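Local coordinates for protein kojibiose phosphorylase (Gut metagenome, PDB 6W0P) that belongs to glycoside hydrolase family 65, joining an N-terminal beta-sandwich domain to a helical (alpha/alpha)6-barrel catalytic domain and a small C-terminal domain, at residues Arg81-Ile86 with Ser345-Trp350; Thr207-Thr212 with Ile255-Asn260; Asn490-Lys495 with Phe595-Glu600; Arg581-Lys586 with Glu614-His619. One frame throughout, in Å; residues are numbered along the deposited sequence.

Read from the N terminus, interaction 1 opens at strand 83-85 of the N-terminal domain and closes some 260 residues later in the loop before helix 351-361, tying the beta-rich domain to the helical one. Interaction 2 falls wholly within that long excursion: strands 210-217 and 245-256 pair there inside the N-terminal domain, about 17 Å from interaction 1, centre to centre. Both contacts are complete before the remaining two begin. Interactions 3 and 4 lie in the helical catalytic domain and cross along the chain, in the order 490-495, 581-586, 595-600, 614-619. Their centres are about 21 Å apart, and interaction 4 also reaches the second subunit.

Interaction 1 of 4, residues Arg81-Ile86 with Ser345-Trp350; sequences RTHFTI and SGHAFW
His347 carries its CG beside the backbone N and trans to the carbonyl carbon (chi1 -74°), which sends the imidazole to strand 83-85; the same choice in Thr85 (chi1 -50°) sets OG1 next to its own N, both facing Ser345. His347 NE2 donates to His83 O at 2.7 Å, with the acceptor lying close to the imidazole plane. The same edge is turned toward one face of the His83 ring, an edge-to-face pair with centroids 5.3 Å apart, while Ser345 CB sits over a face of the His347 ring. The NE2 of His83 itself is bonded to the backbone of Arg401 and Asn402. Ser345 O is gripped twice, by Thr85 N at 3.0 Å and Thr85 OG1 at 2.9 Å, both from one face of its carbonyl plane. Thr85 OG1 also lies 3.5 Å from Gly346 CA, close packing at a residue with positive phi. A water bridges Ser345 OG (2.8 Å) and Thr82 OG1, which also bonds Ala406 O. This buried cluster of bonds is a domain interface: a two-stranded sheet of the N-terminal domain meets the loop leading into helix 351-361 of the helical catalytic domain.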
loop_
_atom_site.group_PDB
_atom_site.type_symbol
_atom_site.label_atom_id
_atom_site.label_comp_id
_atom_site.label_asym_id
_atom_site.label_seq_id
_atom_site.Cartn_x
_atom_site.Cartn_y
_atom_site.Cartn_z
ATOM N N ARG A 81 5.182 -12.491 -1.932
ATOM C CA ARG A 81 4.532 -13.824 -2.004
ATOM C C ARG A 81 4.158 -14.310 -0.590
ATOM O O ARG A 81 5.029 -14.818 0.140
ATOM C CB ARG A 81 5.473 -14.732 -2.801
ATOM C CG ARG A 81 4.961 -16.142 -3.036
ATOM C CD ARG A 81 6.049 -17.008 -3.655
ATOM N NE ARG A 81 6.796 -16.325 -4.705
ATOM C CZ ARG A 81 8.104 -16.478 -4.941
ATOM N NH1 ARG A 81 8.836 -17.286 -4.190
ATOM N NH2 ARG A 81 8.683 -15.800 -5.920
ATOM N N THR A 82 2.882 -14.160 -0.229
ATOM C CA THR A 82 2.318 -14.626 1.058
ATOM C C THR A 82 2.290 -16.155 1.051
ATOM O O THR A 82 2.488 -16.766 -0.024
ATOM C CB THR A 82 0.933 -14.015 1.315
ATOM O OG1 THR A 82 0.635 -14.207 2.702
ATOM C CG2 THR A 82 -0.153 -14.619 0.442
ATOM N N HIS A 83 2.082 -16.768 2.212
ATOM C CA HIS A 83 1.886 -18.236 2.305
ATOM C C HIS A 83 0.719 -18.502 3.242
ATOM O O HIS A 83 0.308 -17.563 3.959
ATOM C CB HIS A 83 3.181 -18.948 2.698
ATOM C CG HIS A 83 3.597 -18.657 4.093
ATOM N ND1 HIS A 83 4.336 -17.548 4.422
ATOM C CD2 HIS A 83 3.374 -19.326 5.237
ATOM C CE1 HIS A 83 4.569 -17.555 5.711
ATOM N NE2 HIS A 83 3.968 -18.626 6.238
ATOM N N PHE A 84 0.186 -19.719 3.175
ATOM C CA PHE A 84 -1.082 -20.113 3.843
ATOM C C PHE A 84 -1.125 -21.637 4.016
ATOM O O PHE A 84 -0.575 -22.352 3.154
ATOM C CB PHE A 84 -2.267 -19.557 3.042
ATOM C CG PHE A 84 -2.100 -19.629 1.544
ATOM C CD1 PHE A 84 -2.359 -20.803 0.854
ATOM C CD2 PHE A 84 -1.676 -18.524 0.823
ATOM C CE1 PHE A 84 -2.190 -20.875 -0.522
ATOM C CE2 PHE A 84 -1.504 -18.598 -0.551
ATOM C CZ PHE A 84 -1.748 -19.778 -1.219
ATOM N N THR A 85 -1.753 -22.087 5.108
ATOM C CA THR A 85 -2.151 -23.493 5.408
ATOM C C THR A 85 -3.206 -23.901 4.384
ATOM O O THR A 85 -4.152 -23.134 4.201
ATOM C CB THR A 85 -2.660 -23.604 6.850
ATOM O OG1 THR A 85 -1.712 -22.980 7.714
ATOM C CG2 THR A 85 -2.849 -25.023 7.333
ATOM N N ILE A 86 -3.021 -25.034 3.702
ATOM C CA ILE A 86 -3.834 -25.377 2.495
ATOM C C ILE A 86 -4.869 -26.455 2.845
ATOM O O ILE A 86 -4.581 -27.393 3.615
ATOM C CB ILE A 86 -2.944 -25.773 1.303
ATOM C CG1 ILE A 86 -1.923 -26.846 1.687
ATOM C CG2 ILE A 86 -2.274 -24.545 0.712
ATOM C CD1 ILE A 86 -1.163 -27.431 0.520
ATOM N N SER A 345 -5.173 -17.871 7.391
ATOM C CA SER A 345 -4.113 -18.658 6.695
ATOM C C SER A 345 -3.421 -19.641 7.646
ATOM O O SER A 345 -2.307 -20.134 7.311
ATOM C CB SER A 345 -3.108 -17.733 6.030
ATOM O OG SER A 345 -3.723 -16.935 5.008
ATOM N N GLY A 346 -4.062 -19.958 8.778
ATOM C CA GLY A 346 -3.440 -20.786 9.819
ATOM C C GLY A 346 -2.230 -20.088 10.397
ATOM O O GLY A 346 -1.359 -20.820 10.991
ATOM N N HIS A 347 -2.155 -18.756 10.228
ATOM C CA HIS A 347 -0.981 -17.925 10.637
ATOM C C HIS A 347 -0.941 -17.755 12.162
ATOM O O HIS A 347 -2.006 -17.621 12.747
ATOM C CB HIS A 347 -0.985 -16.527 10.010
ATOM C CG HIS A 347 -0.630 -16.506 8.566
ATOM N ND1 HIS A 347 -0.914 -15.415 7.767
ATOM C CD2 HIS A 347 -0.033 -17.431 7.783
ATOM C CE1 HIS A 347 -0.508 -15.663 6.540
ATOM N NE2 HIS A 347 0.037 -16.910 6.525
ATOM N N ALA A 348 0.261 -17.786 12.737
ATOM C CA ALA A 348 0.591 -17.381 14.116
ATOM C C ALA A 348 0.761 -15.868 14.125
ATOM O O ALA A 348 1.355 -15.323 13.155
ATOM C CB ALA A 348 1.864 -18.044 14.594
ATOM N N PHE A 349 0.270 -15.222 15.176
ATOM C CA PHE A 349 0.470 -13.779 15.443
ATOM C C PHE A 349 1.105 -13.653 16.828
ATOM O O PHE A 349 1.191 -14.673 17.545
ATOM C CB PHE A 349 -0.857 -13.026 15.317
ATOM C CG PHE A 349 -1.477 -13.052 13.942
ATOM C CD1 PHE A 349 -2.136 -14.179 13.474
ATOM C CD2 PHE A 349 -1.386 -11.952 13.103
ATOM C CE1 PHE A 349 -2.712 -14.191 12.212
ATOM C CE2 PHE A 349 -1.934 -11.983 11.831
ATOM C CZ PHE A 349 -2.607 -13.095 11.390
ATOM N N TRP A 350 1.514 -12.437 17.203
ATOM C CA TRP A 350 2.110 -12.130 18.531
ATOM C C TRP A 350 1.158 -12.573 19.663
ATOM O O TRP A 350 1.683 -12.780 20.779
ATOM C CB TRP A 350 2.429 -10.639 18.606
ATOM C CG TRP A 350 1.214 -9.799 18.862
ATOM C CD1 TRP A 350 0.116 -9.652 18.062
ATOM C CD2 TRP A 350 0.995 -8.974 20.016
ATOM N NE1 TRP A 350 -0.777 -8.804 18.652
ATOM C CE2 TRP A 350 -0.272 -8.381 19.858
ATOM C CE3 TRP A 350 1.734 -8.706 21.175
ATOM C CZ2 TRP A 350 -0.796 -7.499 20.808
ATOM C CZ3 TRP A 350 1.213 -7.839 22.114
ATOM C CH2 TRP A 350 -0.048 -7.261 21.946
HETATM O O HOH W 1 -2.085 -15.541 3.171
#

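Interaction 2 of 4, residues Thr207-Thr212 with Ile255-Asn260; sequences TNQTLT and IDKNGN
The amide of Gln209 meets Lys257 through its edge: Lys257 O lies in the amide plane and accepts from NE2 at 3.1 Å, the donor arriving in the carbonyl plane on a lone pair. Beyond CG the Gln209 chain is extended (chi2 -177°), long enough to put NE2 also 3.7 Å from Lys257 CB; NE2 bonds Gly62 O as well. The carboxylate of Asp256 is used differently. Asn258 N and Gly259 N both come to OD1 from above one face of its plane, at 3.2 and 3.1 Å; the bond from Asn258 N makes an Asx turn, and that from Gly259 N completes an Asx motif, curling the chain as it leaves the strand. OD2 accepts from Gln261 N. At this curl Gly259 CA comes within 3.2 Å of Asn208 O. On the strand side of the curl the backbones pair antiparallel. Thr210 and Asp256 form a hydrogen-bonded pair, with Asp256 N to Thr210 O at 2.8 Å and a longer return bond from Thr210 N to Asp256 O. Leu211 and Ile255 make the next, non-hydrogen-bonded pair, touching through CD1 and CG2 at 3.9 Å. On its other side strand 210-217 pairs with strand 197-204, Leu211 bonding Val202 through the backbone. Helix 263-277 covers the face bearing Thr210 and Asp256, Gln266 bonding Thr210 OG1, while Phe60 of strand 58-60 packs against Leu211 and Ile255.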
loop_
_atom_site.group_PDB
_atom_site.type_symbol
_atom_site.label_atom_id
_atom_site.label_comp_id
_atom_site.label_asym_id
_atom_site.label_seq_id
_atom_site.Cartn_x
_atom_site.Cartn_y
_atom_site.Cartn_z
ATOM N N THR A 207 6.377 -26.271 -2.011
ATOM C CA THR A 207 6.981 -26.243 -0.652
ATOM C C THR A 207 7.679 -27.565 -0.336
ATOM O O THR A 207 8.221 -27.683 0.770
ATOM C CB THR A 207 5.914 -25.871 0.376
ATOM O OG1 THR A 207 4.886 -26.862 0.363
ATOM C CG2 THR A 207 5.338 -24.507 0.083
ATOM N N ASN A 208 7.645 -28.524 -1.262
ATOM C CA ASN A 208 8.361 -29.826 -1.159
ATOM C C ASN A 208 7.743 -30.636 -0.013
ATOM O O ASN A 208 8.485 -31.328 0.709
ATOM C CB ASN A 208 9.877 -29.637 -0.995
ATOM C CG ASN A 208 10.661 -30.506 -1.956
ATOM O OD1 ASN A 208 10.620 -30.265 -3.167
ATOM N ND2 ASN A 208 11.371 -31.501 -1.434
ATOM N N GLN A 209 6.428 -30.549 0.155
ATOM C CA GLN A 209 5.709 -31.273 1.231
ATOM C C GLN A 209 4.862 -32.376 0.606
ATOM O O GLN A 209 4.246 -32.136 -0.458
ATOM C CB GLN A 209 4.865 -30.315 2.058
ATOM C CG GLN A 209 5.711 -29.279 2.776
ATOM C CD GLN A 209 4.831 -28.402 3.629
ATOM O OE1 GLN A 209 3.748 -27.987 3.198
ATOM N NE2 GLN A 209 5.287 -28.139 4.850
ATOM N N THR A 210 4.838 -33.520 1.276
ATOM C CA THR A 210 4.130 -34.742 0.839
ATOM C C THR A 210 3.197 -35.225 1.950
ATOM O O THR A 210 3.469 -34.945 3.145
ATOM C CB THR A 210 5.119 -35.849 0.448
ATOM O OG1 THR A 210 5.755 -36.320 1.640
ATOM C CG2 THR A 210 6.137 -35.376 -0.569
ATOM N N LEU A 211 2.152 -35.938 1.538
ATOM C CA LEU A 211 1.145 -36.532 2.432
ATOM C C LEU A 211 0.723 -37.886 1.851
ATOM O O LEU A 211 0.498 -37.953 0.631
ATOM C CB LEU A 211 -0.016 -35.540 2.488
ATOM C CG LEU A 211 -1.253 -36.008 3.240
ATOM C CD1 LEU A 211 -1.997 -34.811 3.817
ATOM C CD2 LEU A 211 -2.166 -36.828 2.340
ATOM N N THR A 212 0.584 -38.906 2.695
ATOM C CA THR A 212 -0.056 -40.196 2.332
ATOM C C THR A 212 -1.319 -40.346 3.170
ATOM O O THR A 212 -1.223 -40.257 4.410
ATOM C CB THR A 212 0.886 -41.395 2.506
ATOM O OG1 THR A 212 1.920 -41.251 1.540
ATOM C CG2 THR A 212 0.200 -42.725 2.284
ATOM N N ILE A 255 2.307 -37.136 6.968
ATOM C CA ILE A 255 2.796 -35.911 6.280
ATOM C C ILE A 255 4.316 -35.853 6.427
ATOM O O ILE A 255 4.837 -36.394 7.415
ATOM C CB ILE A 255 2.117 -34.640 6.835
ATOM C CG1 ILE A 255 2.531 -34.346 8.278
ATOM C CG2 ILE A 255 0.614 -34.743 6.703
ATOM C CD1 ILE A 255 2.054 -33.010 8.782
ATOM N N ASP A 256 4.987 -35.238 5.453
ATOM C CA ASP A 256 6.411 -34.841 5.560
ATOM C C ASP A 256 6.494 -33.339 5.267
ATOM O O ASP A 256 6.465 -32.952 4.071
ATOM C CB ASP A 256 7.309 -35.665 4.632
ATOM C CG ASP A 256 8.764 -35.242 4.707
ATOM O OD1 ASP A 256 9.145 -34.631 5.728
ATOM O OD2 ASP A 256 9.493 -35.503 3.738
ATOM N N LYS A 257 6.591 -32.527 6.319
ATOM C CA LYS A 257 6.638 -31.050 6.214
ATOM C C LYS A 257 8.001 -30.601 5.659
ATOM O O LYS A 257 8.061 -29.480 5.159
ATOM C CB LYS A 257 6.311 -30.423 7.576
ATOM C CG LYS A 257 4.881 -30.652 8.060
ATOM C CD LYS A 257 4.514 -29.846 9.286
ATOM C CE LYS A 257 5.029 -30.449 10.577
ATOM N NZ LYS A 257 5.194 -29.420 11.634
ATOM N N ASN A 258 9.036 -31.442 5.722
ATOM C CA ASN A 258 10.458 -31.090 5.443
ATOM C C ASN A 258 10.882 -31.567 4.039
ATOM O O ASN A 258 11.675 -30.872 3.401
ATOM C CB ASN A 258 11.347 -31.633 6.571
ATOM C CG ASN A 258 10.976 -31.032 7.913
ATOM O OD1 ASN A 258 10.792 -29.825 8.012
ATOM N ND2 ASN A 258 10.818 -31.855 8.938
ATOM N N GLY A 259 10.401 -32.727 3.585
ATOM C CA GLY A 259 10.548 -33.214 2.197
ATOM C C GLY A 259 11.658 -34.240 2.022
ATOM O O GLY A 259 11.911 -34.620 0.866
ATOM N N ASN A 260 12.289 -34.690 3.107
ATOM C CA ASN A 260 13.439 -35.635 3.053
ATOM C C ASN A 260 12.973 -37.070 3.323
ATOM O O ASN A 260 13.839 -37.968 3.323
ATOM C CB ASN A 260 14.525 -35.268 4.065
ATOM C CG ASN A 260 15.082 -33.880 3.841
ATOM O OD1 ASN A 260 15.012 -33.037 4.731
ATOM N ND2 ASN A 260 15.612 -33.633 2.651
#

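Interaction 3 of 4, residues Asn490-Lys495 with Phe595-Glu600; sequences NFMAKK and FLYMEE
Met492, Leu596 and Tyr597 form the apolar centre, where helix 487-504 packs against Leu596 and the turn that follows helix 590-596 in the helical (alpha/alpha)6-barrel domain. The Met492 chain is bent at chi2 (-57°) and chi3, which turns its sulfur and methyl toward the other segment: CE touches Leu596 CD1 at 3.8 Å. SD lies at the edge of the Tyr597 ring, 3.8 Å from CE2, a Met-aromatic contact in the ring plane. Phe491 slides past Tyr597 in the opposite direction, turning its edge toward the face of that ring in an offset edge-to-face pair, with CE1 3.7 Å from Tyr597 CD2 and the planes at 67°. Phe491 also stacks on Phe593, and Tyr597 meets Tyr425 of helix 418-434 edge to face. Farther out, Lys495 runs antiparallel along the tyrosine, its CB 3.5 Å from Tyr597 OH. A salt bridge from Lys495 NZ to Glu600 OE1, 2.8 Å on the syn side, is doubtful as a permanent feature, being described for one of two Glu600 conformers; OE2 is only weakly engaged. NZ also makes an off-centre cation-pi contact with Tyr597, while the preceding methylene, CE, rests over the centre of that ring, 3.6 Å from its centroid.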
loop_
_atom_site.group_PDB
_atom_site.type_symbol
_atom_site.label_atom_id
_atom_site.label_comp_id
_atom_site.label_asym_id
_atom_site.label_seq_id
_atom_site.Cartn_x
_atom_site.Cartn_y
_atom_site.Cartn_z
ATOM N N ASN A 490 9.149 0.470 23.330
ATOM C CA ASN A 490 10.390 0.844 24.053
ATOM C C ASN A 490 10.440 0.068 25.373
ATOM O O ASN A 490 11.512 -0.482 25.700
ATOM C CB ASN A 490 10.496 2.354 24.272
ATOM C CG ASN A 490 10.724 3.099 22.976
ATOM O OD1 ASN A 490 10.514 2.548 21.906
ATOM N ND2 ASN A 490 11.121 4.360 23.079
ATOM N N PHE A 491 9.314 0.029 26.080
ATOM C CA PHE A 491 9.186 -0.646 27.387
ATOM C C PHE A 491 9.545 -2.121 27.202
ATOM O O PHE A 491 10.453 -2.617 27.906
ATOM C CB PHE A 491 7.777 -0.457 27.949
ATOM C CG PHE A 491 7.579 -0.974 29.349
ATOM C CD1 PHE A 491 7.185 -2.280 29.574
ATOM C CD2 PHE A 491 7.753 -0.142 30.440
ATOM C CE1 PHE A 491 7.003 -2.748 30.865
ATOM C CE2 PHE A 491 7.538 -0.605 31.728
ATOM C CZ PHE A 491 7.152 -1.907 31.935
ATOM N N MET A 492 8.881 -2.797 26.266
ATOM C CA MET A 492 9.092 -4.253 26.056
ATOM C C MET A 492 10.538 -4.532 25.586
ATOM O O MET A 492 11.067 -5.586 25.979
ATOM C CB MET A 492 8.082 -4.809 25.051
ATOM C CG MET A 492 6.656 -4.762 25.553
ATOM S SD MET A 492 6.436 -5.650 27.108
ATOM C CE MET A 492 6.539 -7.333 26.501
ATOM N N ALA A 493 11.132 -3.662 24.751
ATOM C CA ALA A 493 12.530 -3.768 24.278
ATOM C C ALA A 493 13.485 -3.656 25.476
ATOM O O ALA A 493 14.407 -4.498 25.623
ATOM C CB ALA A 493 12.818 -2.699 23.250
ATOM N N LYS A 494 13.288 -2.632 26.304
ATOM C CA LYS A 494 14.068 -2.423 27.550
ATOM C C LYS A 494 13.922 -3.661 28.442
ATOM O O LYS A 494 14.965 -4.130 28.945
ATOM C CB LYS A 494 13.627 -1.140 28.243
ATOM C CG LYS A 494 14.481 -0.748 29.437
ATOM C CD LYS A 494 14.079 0.549 30.127
ATOM C CE LYS A 494 14.962 0.826 31.330
ATOM N NZ LYS A 494 14.958 2.266 31.677
ATOM N N LYS A 495 12.717 -4.240 28.553
ATOM C CA LYS A 495 12.512 -5.484 29.342
ATOM C C LYS A 495 13.307 -6.634 28.718
ATOM O O LYS A 495 13.856 -7.445 29.474
ATOM C CB LYS A 495 11.037 -5.866 29.470
ATOM C CG LYS A 495 10.238 -5.040 30.464
ATOM C CD LYS A 495 10.659 -5.259 31.906
ATOM C CE LYS A 495 9.590 -4.834 32.882
ATOM N NZ LYS A 495 10.084 -4.870 34.278
ATOM N N PHE A 595 -0.653 -4.731 31.670
ATOM C CA PHE A 595 -1.192 -6.094 31.932
ATOM C C PHE A 595 -0.045 -7.110 32.036
ATOM O O PHE A 595 -0.049 -7.905 32.993
ATOM C CB PHE A 595 -2.140 -6.525 30.818
ATOM C CG PHE A 595 -2.467 -7.993 30.815
ATOM C CD1 PHE A 595 -3.294 -8.535 31.786
ATOM C CD2 PHE A 595 -2.029 -8.813 29.790
ATOM C CE1 PHE A 595 -3.619 -9.879 31.774
ATOM C CE2 PHE A 595 -2.358 -10.164 29.773
ATOM C CZ PHE A 595 -3.135 -10.694 30.773
ATOM N N LEU A 596 0.905 -7.093 31.085
ATOM C CA LEU A 596 1.947 -8.160 30.976
ATOM C C LEU A 596 2.874 -8.096 32.196
ATOM O O LEU A 596 3.605 -9.090 32.467
ATOM C CB LEU A 596 2.736 -8.030 29.670
ATOM C CG LEU A 596 1.956 -8.249 28.369
ATOM C CD1 LEU A 596 2.850 -7.952 27.171
ATOM C CD2 LEU A 596 1.392 -9.671 28.268
ATOM N N TYR A 597 2.852 -6.961 32.886
ATOM C CA TYR A 597 3.710 -6.633 34.050
ATOM C C TYR A 597 2.866 -6.014 35.170
ATOM O O TYR A 597 3.369 -5.105 35.893
ATOM C CB TYR A 597 4.848 -5.729 33.582
ATOM C CG TYR A 597 5.902 -6.450 32.788
ATOM C CD1 TYR A 597 6.839 -7.278 33.390
ATOM C CD2 TYR A 597 5.960 -6.284 31.421
ATOM C CE1 TYR A 597 7.804 -7.937 32.639
ATOM C CE2 TYR A 597 6.917 -6.924 30.657
ATOM C CZ TYR A 597 7.840 -7.752 31.264
ATOM O OH TYR A 597 8.752 -8.342 30.445
ATOM N N MET A 598 1.642 -6.511 35.351
ATOM C CA MET A 598 0.651 -5.992 36.342
ATOM C C MET A 598 1.278 -5.960 37.747
ATOM O O MET A 598 0.937 -5.052 38.530
ATOM C CB MET A 598 -0.622 -6.851 36.361
ATOM C CG MET A 598 -0.389 -8.319 36.728
ATOM S SD MET A 598 -1.902 -9.317 36.862
ATOM C CE MET A 598 -2.703 -8.956 35.297
ATOM N N GLU A 599 2.183 -6.902 38.049
ATOM C CA GLU A 599 2.806 -7.033 39.400
ATOM C C GLU A 599 3.653 -5.797 39.751
ATOM O O GLU A 599 3.834 -5.559 40.937
ATOM C CB GLU A 599 3.600 -8.341 39.550
ATOM C CG GLU A 599 4.972 -8.377 38.869
ATOM C CD GLU A 599 4.962 -8.896 37.441
ATOM O OE1 GLU A 599 3.836 -9.025 36.849
ATOM O OE2 GLU A 599 6.069 -9.152 36.900
ATOM N N GLU A 600 4.143 -5.014 38.787
ATOM C CA GLU A 600 5.062 -3.866 39.030
ATOM C C GLU A 600 4.298 -2.543 39.154
ATOM O O GLU A 600 4.942 -1.522 39.489
ATOM C CB GLU A 600 6.064 -3.741 37.886
ATOM C CG GLU A 600 7.148 -4.793 37.950
ATOM C CD GLU A 600 7.819 -5.081 36.626
ATOM O OE1 GLU A 600 7.799 -4.189 35.738
ATOM O OE2 GLU A 600 8.351 -6.201 36.491
#

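Interaction 4 of 4, residues Arg581-Lys586 with Glu614-His619; sequences RTDIIK and EPRTLH
Asp583 turns its carboxylate to Arg616, with CG set between its own N and carbonyl carbon (chi1 71°), and OD2 takes a salt-bridging hydrogen bond from NE at 2.9 Å. OD2 sits at the edge of the guanidinium, near its plane, whereas NE comes from above the carboxylate plane; the two planes stand 83° apart. The next residue, Ile584, has its N held by Thr582 OG1 in an ST turn, while its CA approaches Arg616 O at 3.4 Å. Ile585 carries the pairing: its N donates to Arg616 O, its O accepts from Leu618 N, both at 2.7 Å, and it flanks Thr617 in a single bridge between segments running nearly parallel. Ile585 CD1 packs on Arg616 CB at 3.9 Å and its CG2 lies by Thr617 OG1, which bonds Tyr613 O. The backbone link then fades to a weak bond from His619 N to Lys586 O, while Lys586 NZ forms a salt bridge with Glu620. Asp583 OD1 accepts from Val558 N, and OD2 also from His557 and from Gln463 of the second subunit. So many donors would be expected to stabilise a negative charge on Asp583, and Gln463, whose OE1 accepts from Arg616 NH2, links the loop pair to the other subunit.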
loop_
_atom_site.group_PDB
_atom_site.type_symbol
_atom_site.label_atom_id
_atom_site.label_comp_id
_atom_site.label_asym_id
_atom_site.label_seq_id
_atom_site.Cartn_x
_atom_site.Cartn_y
_atom_site.Cartn_z
ATOM N N ARG A 581 -5.343 9.981 12.699
ATOM C CA ARG A 581 -5.044 11.380 13.116
ATOM C C ARG A 581 -6.038 11.826 14.191
ATOM O O ARG A 581 -6.371 13.030 14.216
ATOM C CB ARG A 581 -4.970 12.303 11.895
ATOM C CG ARG A 581 -6.175 12.278 10.983
ATOM C CD ARG A 581 -5.925 13.108 9.737
ATOM N NE ARG A 581 -7.037 13.005 8.802
ATOM C CZ ARG A 581 -8.169 13.722 8.834
ATOM N NH1 ARG A 581 -8.371 14.638 9.777
ATOM N NH2 ARG A 581 -9.112 13.506 7.917
ATOM N N THR A 582 -6.454 10.898 15.061
ATOM C CA THR A 582 -7.325 11.146 16.242
ATOM C C THR A 582 -6.653 10.529 17.474
ATOM O O THR A 582 -5.513 10.047 17.352
ATOM C CB THR A 582 -8.736 10.553 16.082
ATOM O OG1 THR A 582 -8.673 9.129 16.216
ATOM C CG2 THR A 582 -9.393 10.899 14.764
ATOM N N ASP A 583 -7.358 10.523 18.606
ATOM C CA ASP A 583 -6.907 9.890 19.868
ATOM C C ASP A 583 -7.794 8.672 20.147
ATOM O O ASP A 583 -7.964 8.302 21.318
ATOM C CB ASP A 583 -6.883 10.935 20.977
ATOM C CG ASP A 583 -8.248 11.394 21.442
ATOM O OD1 ASP A 583 -9.249 11.123 20.725
ATOM O OD2 ASP A 583 -8.288 12.006 22.512
ATOM N N ILE A 584 -8.373 8.097 19.098
ATOM C CA ILE A 584 -9.157 6.835 19.163
ATOM C C ILE A 584 -8.147 5.699 19.035
ATOM O O ILE A 584 -7.344 5.726 18.083
ATOM C CB ILE A 584 -10.204 6.776 18.040
ATOM C CG1 ILE A 584 -11.200 7.938 18.096
ATOM C CG2 ILE A 584 -10.908 5.439 18.052
ATOM C CD1 ILE A 584 -11.906 8.173 16.795
ATOM N N ILE A 585 -8.230 4.723 19.936
ATOM C CA ILE A 585 -7.278 3.594 20.087
ATOM C C ILE A 585 -8.008 2.293 19.741
ATOM O O ILE A 585 -9.200 2.114 20.138
ATOM C CB ILE A 585 -6.709 3.593 21.511
ATOM C CG1 ILE A 585 -5.807 4.804 21.745
ATOM C CG2 ILE A 585 -5.976 2.308 21.831
ATOM C CD1 ILE A 585 -5.724 5.190 23.201
ATOM N N LYS A 586 -7.331 1.418 19.004
ATOM C CA LYS A 586 -7.934 0.149 18.562
ATOM C C LYS A 586 -8.002 -0.818 19.743
ATOM O O LYS A 586 -9.024 -1.462 19.922
ATOM C CB LYS A 586 -7.128 -0.421 17.400
ATOM C CG LYS A 586 -7.674 -1.712 16.803
ATOM C CD LYS A 586 -6.733 -2.200 15.726
ATOM C CE LYS A 586 -7.035 -3.585 15.215
ATOM N NZ LYS A 586 -8.251 -3.503 14.389
ATOM N N GLU A 614 -8.870 3.646 28.547
ATOM C CA GLU A 614 -10.109 2.849 28.344
ATOM C C GLU A 614 -11.143 3.671 27.560
ATOM O O GLU A 614 -11.671 3.162 26.583
ATOM C CB GLU A 614 -10.667 2.320 29.671
ATOM C CG GLU A 614 -11.894 1.425 29.525
ATOM C CD GLU A 614 -13.187 2.079 29.046
ATOM O OE1 GLU A 614 -13.563 3.093 29.628
ATOM O OE2 GLU A 614 -13.800 1.569 28.028
ATOM N N PRO A 615 -11.506 4.930 27.927
ATOM C CA PRO A 615 -12.543 5.671 27.185
ATOM C C PRO A 615 -12.158 6.197 25.781
ATOM O O PRO A 615 -13.049 6.600 25.029
ATOM C CB PRO A 615 -12.909 6.855 28.099
ATOM C CG PRO A 615 -11.723 7.017 29.038
ATOM C CD PRO A 615 -11.053 5.653 29.129
ATOM N N ARG A 616 -10.866 6.156 25.433
ATOM C CA ARG A 616 -10.374 6.413 24.057
ATOM C C ARG A 616 -10.282 5.120 23.235
ATOM O O ARG A 616 -9.892 5.219 22.055
ATOM C CB ARG A 616 -9.009 7.093 24.127
ATOM C CG ARG A 616 -9.058 8.438 24.832
ATOM C CD ARG A 616 -7.735 9.166 24.827
ATOM N NE ARG A 616 -7.929 10.591 25.051
ATOM C CZ ARG A 616 -8.177 11.139 26.243
ATOM N NH1 ARG A 616 -8.283 10.379 27.323
ATOM N NH2 ARG A 616 -8.321 12.448 26.348
ATOM N N THR A 617 -10.605 3.955 23.801
ATOM C CA THR A 617 -10.357 2.638 23.155
ATOM C C THR A 617 -11.662 2.111 22.530
ATOM O O THR A 617 -12.670 1.953 23.234
ATOM C CB THR A 617 -9.738 1.639 24.121
ATOM O OG1 THR A 617 -8.563 2.240 24.651
ATOM C CG2 THR A 617 -9.412 0.335 23.429
ATOM N N LEU A 618 -11.629 1.875 21.221
ATOM C CA LEU A 618 -12.801 1.423 20.431
ATOM C C LEU A 618 -13.124 -0.023 20.791
ATOM O O LEU A 618 -14.299 -0.373 20.746
ATOM C CB LEU A 618 -12.455 1.591 18.951
ATOM C CG LEU A 618 -13.612 1.762 17.984
ATOM C CD1 LEU A 618 -14.465 2.953 18.334
ATOM C CD2 LEU A 618 -13.062 1.911 16.573
ATOM N N HIS A 619 -12.132 -0.822 21.176
ATOM C CA HIS A 619 -12.325 -2.246 21.547
ATOM C C HIS A 619 -12.633 -3.015 20.261
ATOM O O HIS A 619 -13.508 -3.902 20.321
ATOM C CB HIS A 619 -13.435 -2.442 22.611
ATOM C CG HIS A 619 -13.170 -1.682 23.860
ATOM N ND1 HIS A 619 -12.048 -1.923 24.637
ATOM C CD2 HIS A 619 -13.798 -0.624 24.413
ATOM C CE1 HIS A 619 -12.016 -1.052 25.626
ATOM N NE2 HIS A 619 -13.077 -0.249 25.511
#